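Pantothenate kinase (PDB 3TQC) catalyses the ATP-dependent phosphorylation of (R)-pantothenate to (R)-4'-phosphopantothenate, the first step of coenzyme A biosynthesis. Local coordinates at residues N286-N289 with L290-I294; Y155-P158 with S159-V163; A237-I240 with Q241-I245. One frame throughout, in Å; residues are numbered along the deposited sequence.

How the interactions relate
Each of the three contacts is local, within one continuous piece of chain; interactions 1 and 3 are helical throughout, and interaction 2 runs from a loop into a helix. Interaction 2 starts helix 157-168, interaction 3 starts helix 237-253, and interaction 1 ends helix 271-294. Interactions 1 and 3 touch: Leu290 CD2 lies 4.1 Å from Ile240 CD1, Lys287 packs on Ala237 and Asn286 on Tyr244. Both are partly buried and lie near the nucleotide site, whereas interaction 2 is a surface contact about 21 Å from interaction 1 and 29 Å from interaction 3, centre to centre. Their chemistry differs accordingly: asparagine amides and a widened last turn in interaction 1, a carboxylate cap in interaction 2, and an indole facing a valine methyl in interaction 3.

Interaction 1 of 3, residues N286-N289 with L290-I294; sequences NKVN and LMENI
Leu290 N donates to Asn286 O, the first of four i to i+4 bonds in the closing turns of helix 271-294, which ends in a wider pi-type turn. The Leu290 side chain packs on Trp282 of the same helix. Met291 N bonds Lys287 O at 2.9 Å, and Met291 CG sits close to that same oxygen. Glu292 N reaches Val288 O, and the two side chains run alongside each other, the Glu292 carboxylate lying against Val288 CG1. Val288 CG1 is anti to the backbone N (chi1 172°), which brings this methyl beside the carboxylate. Glu292 O accepts from Arg213 of the second subunit, so this turn also belongs to the subunit interface. Asn293 N bonds Asn289 O at 2.8 Å; Glu292 N and Ile294 N add weak bonds to that oxygen, both at 3.3 Å. The side chains of Asn289 and Asn293 cross at about a right angle, their amide planes 61° apart. Asn289 OD1 and Asn293 OD1, both acceptors as modelled, are 3.0 Å apart, while Asn289 ND2 donates weakly to Gly150 O. Ile294 passes over the Asn289 amide, with Ile294 CD1 4.0 Å from Asn289 ND2.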
ATOM      1  N   ASN B 286     -12.562  -0.185  23.403  1.00 30.99           N
ATOM      2  CA  ASN B 286     -12.193  -1.042  22.277  1.00 29.55           C
ATOM      3  C   ASN B 286     -13.110  -0.942  21.052  1.00 28.60           C
ATOM      4  O   ASN B 286     -12.622  -0.917  19.920  1.00 27.59           O
ATOM      5  CB  ASN B 286     -12.054  -2.494  22.732  1.00 29.79           C
ATOM      6  CG  ASN B 286     -10.907  -2.680  23.712  1.00 30.49           C
ATOM      7  OD1 ASN B 286      -9.811  -2.162  23.503  1.00 32.91           O
ATOM      8  ND2 ASN B 286     -11.156  -3.407  24.783  1.00 31.53           N
ATOM      9  N   LYS B 287     -14.417  -0.855  21.273  1.00 29.10           N
ATOM     10  CA  LYS B 287     -15.360  -0.763  20.176  1.00 29.22           C
ATOM     11  C   LYS B 287     -15.291   0.571  19.437  1.00 29.06           C
ATOM     12  O   LYS B 287     -15.559   0.630  18.238  1.00 28.37           O
ATOM     13  CB  LYS B 287     -16.796  -1.001  20.646  1.00 30.92           C
ATOM     14  CG  LYS B 287     -17.793  -0.979  19.482  1.00 32.43           C
ATOM     15  CD  LYS B 287     -19.039  -1.798  19.765  1.00 35.91           C
ATOM     16  CE  LYS B 287     -20.165  -0.963  20.260  1.00 38.78           C
ATOM     17  NZ  LYS B 287     -20.651  -0.085  19.176  1.00 41.62           N
ATOM     18  N   VAL B 288     -14.962   1.633  20.157  1.00 29.61           N
ATOM     19  CA  VAL B 288     -14.781   2.930  19.549  1.00 29.83           C
ATOM     20  C   VAL B 288     -13.523   2.871  18.692  1.00 28.44           C
ATOM     21  O   VAL B 288     -13.495   3.409  17.597  1.00 28.34           O
ATOM     22  CB  VAL B 288     -14.674   4.048  20.613  1.00 31.53           C
ATOM     23  CG1 VAL B 288     -14.295   5.386  19.971  1.00 30.56           C
ATOM     24  CG2 VAL B 288     -15.982   4.165  21.377  1.00 32.35           C
ATOM     25  N   ASN B 289     -12.497   2.200  19.194  1.00 27.52           N
ATOM     26  CA  ASN B 289     -11.271   2.010  18.453  1.00 26.28           C
ATOM     27  C   ASN B 289     -11.569   1.238  17.169  1.00 25.61           C
ATOM     28  O   ASN B 289     -11.187   1.651  16.073  1.00 24.55           O
ATOM     29  CB  ASN B 289     -10.244   1.257  19.310  1.00 25.67           C
ATOM     30  CG  ASN B 289      -8.834   1.350  18.765  1.00 23.69           C
ATOM     31  OD1 ASN B 289      -8.536   2.197  17.925  1.00 23.86           O
ATOM     32  ND2 ASN B 289      -7.955   0.477  19.249  1.00 22.96           N
ATOM     33  N   LEU B 290     -12.278   0.126  17.314  1.00 25.90           N
ATOM     34  CA  LEU B 290     -12.697  -0.653  16.161  1.00 25.34           C
ATOM     35  C   LEU B 290     -13.417   0.226  15.143  1.00 26.32           C
ATOM     36  O   LEU B 290     -13.046   0.249  13.971  1.00 25.80           O
ATOM     37  CB  LEU B 290     -13.584  -1.805  16.603  1.00 25.46           C
ATOM     38  CG  LEU B 290     -14.262  -2.660  15.545  1.00 24.87           C
ATOM     39  CD1 LEU B 290     -13.244  -3.321  14.639  1.00 24.95           C
ATOM     40  CD2 LEU B 290     -15.104  -3.688  16.262  1.00 25.82           C
ATOM     41  N   MET B 291     -14.413   0.981  15.591  1.00 28.53           N
ATOM     42  CA  MET B 291     -15.250   1.739  14.665  1.00 29.98           C
ATOM     43  C   MET B 291     -14.509   2.916  14.049  1.00 29.59           C
ATOM     44  O   MET B 291     -14.753   3.249  12.892  1.00 29.57           O
ATOM     45  CB  MET B 291     -16.544   2.223  15.333  1.00 32.07           C
ATOM     46  CG  MET B 291     -17.535   1.108  15.781  1.00 35.45           C
ATOM     47  SD  MET B 291     -17.795  -0.258  14.597  1.00 38.34           S
ATOM     48  CE  MET B 291     -18.978   0.479  13.458  1.00 40.49           C
ATOM     49  N   GLU B 292     -13.593   3.520  14.805  1.00 29.60           N
ATOM     50  CA  GLU B 292     -12.930   4.758  14.378  1.00 30.02           C
ATOM     51  C   GLU B 292     -11.597   4.541  13.664  1.00 28.15           C
ATOM     52  O   GLU B 292     -11.239   5.308  12.775  1.00 28.27           O
ATOM     53  CB  GLU B 292     -12.709   5.700  15.570  1.00 31.03           C
ATOM     54  CG  GLU B 292     -13.983   6.229  16.204  1.00 33.84           C
ATOM     55  CD  GLU B 292     -13.727   7.348  17.217  1.00 36.05           C
ATOM     56  OE1 GLU B 292     -12.598   7.484  17.745  1.00 37.67           O
ATOM     57  OE2 GLU B 292     -14.665   8.105  17.486  1.00 40.35           O
ATOM     58  N   ASN B 293     -10.855   3.516  14.058  1.00 26.94           N
ATOM     59  CA  ASN B 293      -9.469   3.373  13.597  1.00 26.02           C
ATOM     60  C   ASN B 293      -9.079   2.053  12.942  1.00 24.50           C
ATOM     61  O   ASN B 293      -8.030   1.970  12.310  1.00 24.43           O
ATOM     62  CB  ASN B 293      -8.530   3.616  14.774  1.00 26.08           C
ATOM     63  CG  ASN B 293      -8.861   4.882  15.514  1.00 27.61           C
ATOM     64  OD1 ASN B 293      -9.176   4.848  16.701  1.00 31.52           O
ATOM     65  ND2 ASN B 293      -8.812   6.006  14.818  1.00 26.55           N
ATOM     66  N   ILE B 294      -9.893   1.023  13.098  1.00 24.35           N
ATOM     67  CA  ILE B 294      -9.527  -0.304  12.619  1.00 23.11           C
ATOM     68  C   ILE B 294     -10.393  -0.656  11.426  1.00 22.93           C
ATOM     69  O   ILE B 294      -9.895  -0.778  10.319  1.00 22.37           O
ATOM     70  CB  ILE B 294      -9.675  -1.353  13.731  1.00 23.30           C
ATOM     71  CG1 ILE B 294      -8.906  -0.893  14.984  1.00 23.83           C
ATOM     72  CG2 ILE B 294      -9.201  -2.738  13.229  1.00 22.42           C
ATOM     73  CD1 ILE B 294      -8.925  -1.876  16.154  1.00 24.96           C
TER

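Interaction 2 of 3, residues Y155-P158 with S159-V163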
ATOM      1  N   TYR B 155       0.538   4.668  20.328  1.00 25.83           N
ATOM      2  CA  TYR B 155       1.716   3.970  19.795  1.00 25.88           C
ATOM      3  C   TYR B 155       2.877   4.898  19.488  1.00 26.70           C
ATOM      4  O   TYR B 155       2.684   6.013  19.014  1.00 27.13           O
ATOM      5  CB  TYR B 155       1.391   3.239  18.480  1.00 24.28           C
ATOM      6  CG  TYR B 155       0.389   2.138  18.632  1.00 23.88           C
ATOM      7  CD1 TYR B 155       0.787   0.830  18.910  1.00 23.58           C
ATOM      8  CD2 TYR B 155      -0.956   2.404  18.528  1.00 24.21           C
ATOM      9  CE1 TYR B 155      -0.146  -0.181  19.052  1.00 22.49           C
ATOM     10  CE2 TYR B 155      -1.884   1.416  18.668  1.00 24.84           C
ATOM     11  CZ  TYR B 155      -1.488   0.132  18.926  1.00 23.40           C
ATOM     12  OH  TYR B 155      -2.459  -0.815  19.060  1.00 23.74           O
ATOM     13  N   ASP B 156       4.077   4.380  19.718  1.00 26.76           N
ATOM     14  CA  ASP B 156       5.298   5.009  19.278  1.00 27.59           C
ATOM     15  C   ASP B 156       5.495   4.687  17.787  1.00 26.45           C
ATOM     16  O   ASP B 156       6.185   3.735  17.423  1.00 25.17           O
ATOM     17  CB  ASP B 156       6.460   4.478  20.123  1.00 28.36           C
ATOM     18  CG  ASP B 156       7.758   5.202  19.859  1.00 29.90           C
ATOM     19  OD1 ASP B 156       7.863   5.856  18.805  1.00 29.72           O
ATOM     20  OD2 ASP B 156       8.673   5.110  20.707  1.00 32.61           O
ATOM     21  N   MET B 157       4.894   5.488  16.918  1.00 26.74           N
ATOM     22  CA  MET B 157       4.932   5.190  15.486  1.00 26.26           C
ATOM     23  C   MET B 157       6.328   5.325  14.896  1.00 25.66           C
ATOM     24  O   MET B 157       6.721   4.507  14.091  1.00 25.24           O
ATOM     25  CB  MET B 157       3.935   6.059  14.712  1.00 27.25           C
ATOM     26  CG  MET B 157       3.598   5.552  13.296  1.00 28.31           C
ATOM     27  SD  MET B 157       2.907   3.881  13.223  1.00 32.53           S
ATOM     28  CE  MET B 157       2.015   3.882  14.780  1.00 22.47           C
ATOM     29  N   PRO B 158       7.084   6.354  15.285  1.00 26.71           N
ATOM     30  CA  PRO B 158       8.422   6.409  14.705  1.00 26.87           C
ATOM     31  C   PRO B 158       9.237   5.150  15.023  1.00 26.34           C
ATOM     32  O   PRO B 158      10.023   4.697  14.199  1.00 25.44           O
ATOM     33  CB  PRO B 158       9.051   7.656  15.358  1.00 28.32           C
ATOM     34  CG  PRO B 158       7.893   8.480  15.834  1.00 29.36           C
ATOM     35  CD  PRO B 158       6.768   7.541  16.108  1.00 28.28           C
ATOM     36  N   SER B 159       9.032   4.585  16.207  1.00 26.66           N
ATOM     37  CA  SER B 159       9.737   3.373  16.596  1.00 26.65           C
ATOM     38  C   SER B 159       9.282   2.152  15.773  1.00 25.11           C
ATOM     39  O   SER B 159      10.102   1.324  15.349  1.00 25.04           O
ATOM     40  CB  SER B 159       9.567   3.117  18.089  1.00 27.31           C
ATOM     41  OG  SER B 159      10.193   1.914  18.433  1.00 28.65           O
ATOM     42  N   LEU B 160       7.983   2.035  15.539  1.00 23.78           N
ATOM     43  CA  LEU B 160       7.499   0.943  14.734  1.00 22.59           C
ATOM     44  C   LEU B 160       8.026   1.076  13.305  1.00 22.14           C
ATOM     45  O   LEU B 160       8.464   0.096  12.730  1.00 21.20           O
ATOM     46  CB  LEU B 160       5.971   0.889  14.743  1.00 22.52           C
ATOM     47  CG  LEU B 160       5.249  -0.116  13.838  1.00 20.09           C
ATOM     48  CD1 LEU B 160       5.764  -1.519  14.036  1.00 19.46           C
ATOM     49  CD2 LEU B 160       3.758  -0.046  14.140  1.00 19.79           C
ATOM     50  N   LEU B 161       7.990   2.280  12.732  1.00 22.60           N
ATOM     51  CA  LEU B 161       8.421   2.442  11.336  1.00 21.95           C
ATOM     52  C   LEU B 161       9.928   2.222  11.211  1.00 22.59           C
ATOM     53  O   LEU B 161      10.401   1.718  10.208  1.00 21.97           O
ATOM     54  CB  LEU B 161       8.035   3.814  10.801  1.00 22.45           C
ATOM     55  CG  LEU B 161       6.520   4.050  10.724  1.00 22.92           C
ATOM     56  CD1 LEU B 161       6.212   5.512  10.324  1.00 23.29           C
ATOM     57  CD2 LEU B 161       5.875   3.080   9.752  1.00 21.90           C
ATOM     58  N   ARG B 162      10.676   2.569  12.253  1.00 23.52           N
ATOM     59  CA  ARG B 162      12.107   2.346  12.258  1.00 24.44           C
ATOM     60  C   ARG B 162      12.435   0.848  12.244  1.00 23.24           C
ATOM     61  O   ARG B 162      13.363   0.407  11.551  1.00 23.69           O
ATOM     62  CB  ARG B 162      12.731   3.038  13.471  1.00 26.39           C
ATOM     63  CG  ARG B 162      14.216   2.754  13.702  1.00 29.18           C
ATOM     64  CD  ARG B 162      14.679   3.325  15.068  1.00 34.43           C
ATOM     65  NE  ARG B 162      13.811   2.940  16.196  1.00 36.45           N
ATOM     66  CZ  ARG B 162      13.770   1.732  16.766  1.00 37.89           C
ATOM     67  NH1 ARG B 162      14.545   0.731  16.332  1.00 38.82           N
ATOM     68  NH2 ARG B 162      12.943   1.514  17.783  1.00 38.68           N
ATOM     69  N   VAL B 163      11.674   0.070  13.003  1.00 22.13           N
ATOM     70  CA  VAL B 163      11.861  -1.374  13.031  1.00 20.85           C
ATOM     71  C   VAL B 163      11.478  -2.014  11.700  1.00 19.55           C
ATOM     72  O   VAL B 163      12.227  -2.825  11.160  1.00 19.99           O
ATOM     73  CB  VAL B 163      11.070  -2.019  14.173  1.00 20.61           C
ATOM     74  CG1 VAL B 163      10.887  -3.487  13.902  1.00 19.15           C
ATOM     75  CG2 VAL B 163      11.799  -1.773  15.524  1.00 20.86           C
TER
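Asp156 caps the start of helix 157-168: Ser159 N donates to Asp156 OD1 at 3.1 Å with an N-H...O angle of 152°. The amide meets the oxygen from above the carboxylate plane, 58° out of it, and Ser159 CB lies against the same group, 3.3 Å from Asp156 CG. With CG anti to the backbone N (chi1 -173°), the Asp156 carboxylate folds back over this first turn. Leu160 N takes Asp156 O at 3.1 Å, so the N-cap residue receives one amide on its side chain and another on its backbone. Behind the cap, Leu161 N bonds Met157 O at 2.9 Å and Arg162 N bonds Pro158 O. The Met157 side chain, bent beyond CG, runs alongside Leu160, with Met157 SD 4.1 Å from Leu160 CD2, while Met157 CG rests 4.0 Å from Leu161 CD1. Further out, Arg162 NH2 makes a weak bond to Ser159 OG. Backbone bonding between Asp156 and Phe133 ties the cap to a loop, and the Tyr155 side chain packs on Thr130, Leu134 and Leu205. A carboxylate at this position probably interacts favourably with the helix dipole, besides occupying an amide that has no carbonyl one turn earlier within the helix.

Interaction 3 of 3, residues A237-I240 with Q241-I245; sequences AQVI and QKWYI
Four successive i to i+4 bonds, from Gln241 N to Ala237 O through Tyr244 N to Ile240 O, build the first turns of helix 237-253. This helix follows strand 229-234 in the P-loop kinase fold. Trp243 carries the main side-chain contact: Val239 CG1 lies over one face of the indole in a CH-pi arrangement, although the approach is modelled too close and its exact distance is doubtful. Val239 CG1 stands anti to the backbone N (chi1 163°), which puts this methyl on the indole side. Ile240 meets the indole obliquely through its CA, and Ile240 CG1 is 4.3 Å from Trp243 CZ3. The Trp243 ring also stacks with His311 and makes a cation-pi contact with Lys307, both residues of the ADP pocket; its NE1 donates to Ala309 O, which helps to set the rotation of the indole. The nearest atoms of the Trp243 side chain and ADP are about 5 Å apart. Ile240 also packs on Trp282 of helix 271-294 and on Ser100, a residue of the ADP pocket. The Lys242 ammonium turns to a salt bridge with Asp246. The Tyr244 N bond to Ile240 O is short at 2.6 Å, and Tyr244 CB sits 3.4 Å from that oxygen.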
ATOM      1  N   ALA B 237     -19.274  -6.959  15.614  1.00 30.30           N
ATOM      2  CA  ALA B 237     -18.944  -6.266  16.860  1.00 30.33           C
ATOM      3  C   ALA B 237     -19.521  -6.964  18.107  1.00 30.83           C
ATOM      4  O   ALA B 237     -18.805  -7.145  19.084  1.00 30.55           O
ATOM      5  CB  ALA B 237     -19.418  -4.791  16.796  1.00 30.89           C
ATOM      6  N   GLN B 238     -20.790  -7.360  18.071  1.00 31.79           N
ATOM      7  CA  GLN B 238     -21.414  -8.041  19.230  1.00 33.36           C
ATOM      8  C   GLN B 238     -20.669  -9.336  19.544  1.00 31.66           C
ATOM      9  O   GLN B 238     -20.505  -9.708  20.701  1.00 31.29           O
ATOM     10  CB  GLN B 238     -22.888  -8.398  18.993  1.00 35.19           C
ATOM     11  CG  GLN B 238     -23.813  -7.269  18.537  1.00 39.38           C
ATOM     12  CD  GLN B 238     -24.244  -6.353  19.664  1.00 45.09           C
ATOM     13  OE1 GLN B 238     -23.523  -5.413  20.020  1.00 49.07           O
ATOM     14  NE2 GLN B 238     -25.424  -6.606  20.222  1.00 46.77           N
ATOM     15  N   VAL B 239     -20.227 -10.018  18.490  1.00 29.82           N
ATOM     16  CA  VAL B 239     -19.508 -11.280  18.636  1.00 28.97           C
ATOM     17  C   VAL B 239     -18.139 -11.069  19.284  1.00 27.84           C
ATOM     18  O   VAL B 239     -17.782 -11.778  20.230  1.00 27.98           O
ATOM     19  CB  VAL B 239     -19.405 -12.021  17.282  1.00 28.17           C
ATOM     20  CG1 VAL B 239     -18.312 -13.103  17.309  1.00 26.85           C
ATOM     21  CG2 VAL B 239     -20.771 -12.599  16.922  1.00 28.10           C
ATOM     22  N   ILE B 240     -17.402 -10.069  18.809  1.00 26.58           N
ATOM     23  CA  ILE B 240     -16.086  -9.762  19.374  1.00 25.99           C
ATOM     24  C   ILE B 240     -16.242  -9.357  20.842  1.00 27.81           C
ATOM     25  O   ILE B 240     -15.481  -9.808  21.692  1.00 28.22           O
ATOM     26  CB  ILE B 240     -15.346  -8.647  18.611  1.00 25.12           C
ATOM     27  CG1 ILE B 240     -15.268  -8.958  17.107  1.00 24.76           C
ATOM     28  CG2 ILE B 240     -13.908  -8.497  19.142  1.00 22.98           C
ATOM     29  CD1 ILE B 240     -14.885  -7.785  16.267  1.00 24.16           C
ATOM     30  N   GLN B 241     -17.249  -8.528  21.122  1.00 29.14           N
ATOM     31  CA  GLN B 241     -17.596  -8.132  22.477  1.00 31.11           C
ATOM     32  C   GLN B 241     -17.618  -9.354  23.382  1.00 31.53           C
ATOM     33  O   GLN B 241     -16.946  -9.372  24.408  1.00 31.82           O
ATOM     34  CB  GLN B 241     -18.960  -7.430  22.496  1.00 32.41           C
ATOM     35  CG  GLN B 241     -19.493  -7.074  23.878  1.00 35.28           C
ATOM     36  CD  GLN B 241     -20.780  -6.255  23.824  1.00 36.47           C
ATOM     37  OE1 GLN B 241     -20.945  -5.370  22.977  1.00 37.73           O
ATOM     38  NE2 GLN B 241     -21.694  -6.559  24.713  1.00 38.22           N
ATOM     39  N   LYS B 242     -18.366 -10.381  22.984  1.00 31.54           N
ATOM     40  CA  LYS B 242     -18.434 -11.605  23.773  1.00 32.17           C
ATOM     41  C   LYS B 242     -17.062 -12.263  23.919  1.00 30.82           C
ATOM     42  O   LYS B 242     -16.706 -12.716  25.002  1.00 31.23           O
ATOM     43  CB  LYS B 242     -19.432 -12.601  23.185  1.00 32.75           C
ATOM     44  CG  LYS B 242     -19.551 -13.871  24.025  1.00 34.88           C
ATOM     45  CD  LYS B 242     -20.864 -14.612  23.785  1.00 36.92           C
ATOM     46  CE  LYS B 242     -20.715 -16.086  24.127  1.00 37.75           C
ATOM     47  NZ  LYS B 242     -20.105 -16.274  25.470  1.00 38.84           N
ATOM     48  N   TRP B 243     -16.276 -12.301  22.845  1.00 28.93           N
ATOM     49  CA  TRP B 243     -14.967 -12.925  22.947  1.00 28.00           C
ATOM     50  C   TRP B 243     -14.103 -12.127  23.891  1.00 28.21           C
ATOM     51  O   TRP B 243     -13.316 -12.671  24.664  1.00 28.12           O
ATOM     52  CB  TRP B 243     -14.275 -12.995  21.602  1.00 26.48           C
ATOM     53  CG  TRP B 243     -14.961 -13.853  20.603  1.00 26.61           C
ATOM     54  CD1 TRP B 243     -15.819 -14.878  20.850  1.00 26.78           C
ATOM     55  CD2 TRP B 243     -14.811 -13.784  19.178  1.00 24.81           C
ATOM     56  NE1 TRP B 243     -16.227 -15.436  19.671  1.00 27.25           N
ATOM     57  CE2 TRP B 243     -15.623 -14.780  18.630  1.00 25.31           C
ATOM     58  CE3 TRP B 243     -14.080 -12.953  18.317  1.00 24.09           C
ATOM     59  CZ2 TRP B 243     -15.726 -14.985  17.256  1.00 25.27           C
ATOM     60  CZ3 TRP B 243     -14.184 -13.147  16.955  1.00 23.35           C
ATOM     61  CH2 TRP B 243     -15.003 -14.162  16.433  1.00 23.44           C
ATOM     62  N   TYR B 244     -14.239 -10.814  23.804  1.00 28.45           N
ATOM     63  CA  TYR B 244     -13.506  -9.932  24.680  1.00 28.78           C
ATOM     64  C   TYR B 244     -13.925 -10.166  26.128  1.00 30.60           C
ATOM     65  O   TYR B 244     -13.080 -10.386  26.987  1.00 30.81           O
ATOM     66  CB  TYR B 244     -13.714  -8.474  24.286  1.00 28.16           C
ATOM     67  CG  TYR B 244     -12.986  -7.571  25.216  1.00 29.83           C
ATOM     68  CD1 TYR B 244     -11.655  -7.261  25.003  1.00 29.57           C
ATOM     69  CD2 TYR B 244     -13.616  -7.047  26.335  1.00 31.36           C
ATOM     70  CE1 TYR B 244     -10.972  -6.447  25.878  1.00 31.06           C
ATOM     71  CE2 TYR B 244     -12.942  -6.236  27.205  1.00 33.49           C
ATOM     72  CZ  TYR B 244     -11.619  -5.942  26.979  1.00 32.87           C
ATOM     73  OH  TYR B 244     -10.941  -5.132  27.855  1.00 34.88           O
ATOM     74  N   ILE B 245     -15.228 -10.138  26.395  1.00 31.94           N
ATOM     75  CA  ILE B 245     -15.705 -10.287  27.761  1.00 34.21           C
ATOM     76  C   ILE B 245     -15.304 -11.640  28.328  1.00 35.18           C
ATOM     77  O   ILE B 245     -14.889 -11.728  29.472  1.00 37.06           O
ATOM     78  CB  ILE B 245     -17.231 -10.045  27.891  1.00 35.45           C
ATOM     79  CG1 ILE B 245     -17.552  -8.567  27.636  1.00 34.96           C
ATOM     80  CG2 ILE B 245     -17.730 -10.431  29.278  1.00 35.98           C
ATOM     81  CD1 ILE B 245     -19.018  -8.304  27.350  1.00 35.38           C
TER